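Long-range contact in DUF4276 family protein (Pyrococcus horikoshii, PDB 2P62), which is of unknown function but belongs to a family of the Toprim-like clan, in which other proteins often act on nucleic acids: residues Ile165-Tyr169 against Ile192-Asn197. Numbering follows the deposited sequence.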
ATOM      1  N   ILE A 165      -2.488  19.846  13.568  1.00 39.95           N
ATOM      2  CA  ILE A 165      -3.534  18.992  12.998  1.00 40.24           C
ATOM      3  C   ILE A 165      -4.436  18.379  14.076  1.00 39.66           C
ATOM      4  O   ILE A 165      -5.661  18.491  14.002  1.00 39.38           O
ATOM      5  CB  ILE A 165      -2.939  17.814  12.161  1.00 41.04           C
ATOM      6  CG1 ILE A 165      -2.005  18.335  11.057  1.00 41.07           C
ATOM      7  CG2 ILE A 165      -4.068  16.996  11.550  1.00 38.54           C
ATOM      8  CD1 ILE A 165      -2.682  19.157   9.985  1.00 44.66           C
ATOM      9  N   LEU A 166      -3.833  17.730  15.070  1.00 38.88           N
ATOM     10  CA  LEU A 166      -4.599  17.075  16.130  1.00 37.56           C
ATOM     11  C   LEU A 166      -5.452  18.055  16.921  1.00 39.24           C
ATOM     12  O   LEU A 166      -6.419  17.666  17.576  1.00 39.05           O
ATOM     13  CB  LEU A 166      -3.657  16.325  17.075  1.00 35.11           C
ATOM     14  CG  LEU A 166      -2.739  15.286  16.427  1.00 33.21           C
ATOM     15  CD1 LEU A 166      -2.061  14.442  17.513  1.00 30.85           C
ATOM     16  CD2 LEU A 166      -3.554  14.410  15.492  1.00 28.86           C
ATOM     17  N   GLU A 167      -5.070  19.324  16.858  1.00 40.58           N
ATOM     18  CA  GLU A 167      -5.784  20.396  17.529  1.00 42.55           C
ATOM     19  C   GLU A 167      -7.010  20.726  16.679  1.00 43.61           C
ATOM     20  O   GLU A 167      -8.132  20.777  17.182  1.00 42.93           O
ATOM     21  CB  GLU A 167      -4.875  21.619  17.644  1.00 45.75           C
ATOM     22  CG  GLU A 167      -5.560  22.868  18.163  1.00 51.09           C
ATOM     23  CD  GLU A 167      -6.339  22.603  19.435  1.00 57.06           C
ATOM     24  OE1 GLU A 167      -5.771  21.969  20.360  1.00 59.34           O
ATOM     25  OE2 GLU A 167      -7.517  23.031  19.512  1.00 57.68           O
ATOM     26  N   LYS A 168      -6.780  20.943  15.385  1.00 43.88           N
ATOM     27  CA  LYS A 168      -7.847  21.253  14.441  1.00 43.38           C
ATOM     28  C   LYS A 168      -8.937  20.195  14.530  1.00 44.69           C
ATOM     29  O   LYS A 168     -10.089  20.433  14.169  1.00 46.59           O
ATOM     30  CB  LYS A 168      -7.298  21.291  13.014  1.00 43.94           C
ATOM     31  CG  LYS A 168      -8.348  21.546  11.943  1.00 44.28           C
ATOM     32  CD  LYS A 168      -7.710  21.630  10.560  1.00 45.86           C
ATOM     33  CE  LYS A 168      -8.746  21.889   9.471  1.00 46.41           C
ATOM     34  NZ  LYS A 168      -8.117  21.980   8.124  1.00 47.38           N
ATOM     35  N   TYR A 169      -8.563  19.013  15.000  1.00 44.09           N
ATOM     36  CA  TYR A 169      -9.529  17.944  15.137  1.00 44.62           C
ATOM     37  C   TYR A 169      -9.867  17.760  16.611  1.00 47.50           C
ATOM     38  O   TYR A 169     -10.521  18.617  17.201  1.00 52.33           O
ATOM     39  CB  TYR A 169      -8.997  16.652  14.478  1.00 39.99           C
ATOM     40  CG  TYR A 169      -9.141  16.691  12.959  1.00 34.81           C
ATOM     41  CD1 TYR A 169      -8.383  17.582  12.191  1.00 33.87           C
ATOM     42  CD2 TYR A 169     -10.155  15.974  12.314  1.00 33.64           C
ATOM     43  CE1 TYR A 169      -8.646  17.779  10.826  1.00 32.05           C
ATOM     44  CE2 TYR A 169     -10.429  16.161  10.947  1.00 32.13           C
ATOM     45  CZ  TYR A 169      -9.677  17.073  10.211  1.00 34.31           C
ATOM     46  OH  TYR A 169      -9.999  17.343   8.892  1.00 33.98           O
ATOM     47  N   ILE A 192      -6.847   9.471  10.621  1.00 30.68           N
ATOM     48  CA  ILE A 192      -7.513  10.754  10.768  1.00 29.70           C
ATOM     49  C   ILE A 192      -6.679  11.736   9.968  1.00 30.81           C
ATOM     50  O   ILE A 192      -7.212  12.646   9.331  1.00 33.46           O
ATOM     51  CB  ILE A 192      -7.551  11.204  12.234  1.00 30.36           C
ATOM     52  CG1 ILE A 192      -8.411  10.235  13.039  1.00 27.78           C
ATOM     53  CG2 ILE A 192      -8.074  12.638  12.331  1.00 28.59           C
ATOM     54  CD1 ILE A 192      -8.545  10.606  14.479  1.00 30.40           C
ATOM     55  N   LEU A 193      -5.362  11.534   9.999  1.00 29.48           N
ATOM     56  CA  LEU A 193      -4.433  12.380   9.256  1.00 29.79           C
ATOM     57  C   LEU A 193      -4.721  12.281   7.751  1.00 31.10           C
ATOM     58  O   LEU A 193      -4.624  13.276   7.041  1.00 32.35           O
ATOM     59  CB  LEU A 193      -2.978  11.965   9.532  1.00 29.15           C
ATOM     60  CG  LEU A 193      -1.882  12.740   8.776  1.00 31.93           C
ATOM     61  CD1 LEU A 193      -1.873  14.194   9.231  1.00 32.41           C
ATOM     62  CD2 LEU A 193      -0.512  12.115   9.033  1.00 31.22           C
ATOM     63  N   SER A 194      -5.074  11.091   7.264  1.00 30.95           N
ATOM     64  CA  SER A 194      -5.378  10.916   5.843  1.00 31.80           C
ATOM     65  C   SER A 194      -6.571  11.793   5.458  1.00 32.54           C
ATOM     66  O   SER A 194      -6.613  12.388   4.376  1.00 31.11           O
ATOM     67  CB  SER A 194      -5.718   9.456   5.528  1.00 31.94           C
ATOM     68  OG  SER A 194      -4.623   8.594   5.744  1.00 32.09           O
ATOM     69  N   ILE A 195      -7.545  11.849   6.355  1.00 31.87           N
ATOM     70  CA  ILE A 195      -8.745  12.640   6.142  1.00 31.78           C
ATOM     71  C   ILE A 195      -8.426  14.125   6.253  1.00 33.18           C
ATOM     72  O   ILE A 195      -8.882  14.929   5.437  1.00 34.83           O
ATOM     73  CB  ILE A 195      -9.810  12.275   7.178  1.00 30.42           C
ATOM     74  CG1 ILE A 195     -10.189  10.799   7.014  1.00 27.04           C
ATOM     75  CG2 ILE A 195     -10.999  13.209   7.052  1.00 29.11           C
ATOM     76  CD1 ILE A 195     -11.109  10.264   8.103  1.00 26.24           C
ATOM     77  N   ALA A 196      -7.632  14.487   7.256  1.00 32.63           N
ATOM     78  CA  ALA A 196      -7.268  15.882   7.465  1.00 30.41           C
ATOM     79  C   ALA A 196      -6.447  16.445   6.318  1.00 30.51           C
ATOM     80  O   ALA A 196      -6.442  17.652   6.096  1.00 31.94           O
ATOM     81  CB  ALA A 196      -6.502  16.036   8.774  1.00 26.69           C
ATOM     82  N   ASN A 197      -5.744  15.583   5.589  1.00 31.23           N
ATOM     83  CA  ASN A 197      -4.931  16.060   4.471  1.00 31.27           C
ATOM     84  C   ASN A 197      -5.555  15.675   3.141  1.00 31.57           C
ATOM     85  O   ASN A 197      -4.961  15.877   2.082  1.00 32.05           O
ATOM     86  CB  ASN A 197      -3.513  15.493   4.545  1.00 31.33           C
ATOM     87  CG  ASN A 197      -2.769  15.940   5.788  1.00 33.11           C
ATOM     88  OD1 ASN A 197      -1.586  15.653   5.951  1.00 34.66           O
ATOM     89  ND2 ASN A 197      -3.464  16.643   6.676  1.00 33.08           N
TER
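The methyl CB of A196 points into the angle between Y169 and I165 and makes the tight part of the contact: it lies 3.4 Å from Y169 CE1 and 3.8 Å from I165 CG2. With chi1 at -56°, CG2 of I165 is turned away from its own N and faces A196, CG1 lying beside that N. Y169, the first residue to leave helical geometry after the short helix 165-168, reaches over the last turn of helix 186-196, its side chain passing that of I192 in the opposite direction. Its ring meets A196 CB and I192 CG2 obliquely; CD2 is 3.9 Å from I192 CG2, while OH passes 3.4 Å from A196 CA. The carbonyl oxygen of I165 lies at the ring edge, in its plane. Toward N197 the fit slackens, with I165 CD1 4.2 Å from N197 ND2 and I165 CG2 equally far from L193 CD1. On this looser side N197 and I165 are partly exposed, whereas Y169 and I192 are buried and pack on D179 and I195, respectively, of the second subunit. An alanine in place of Y169 would remove the ring and is likely to leave A196 CB and I192 CG2 without their aromatic cover. M173 of the intervening helix 171-180 packs on I192. With no hydrogen bond or salt bridge between the segments, the helical ends are joined by apolar shape fit, at a place where the subunits also meet.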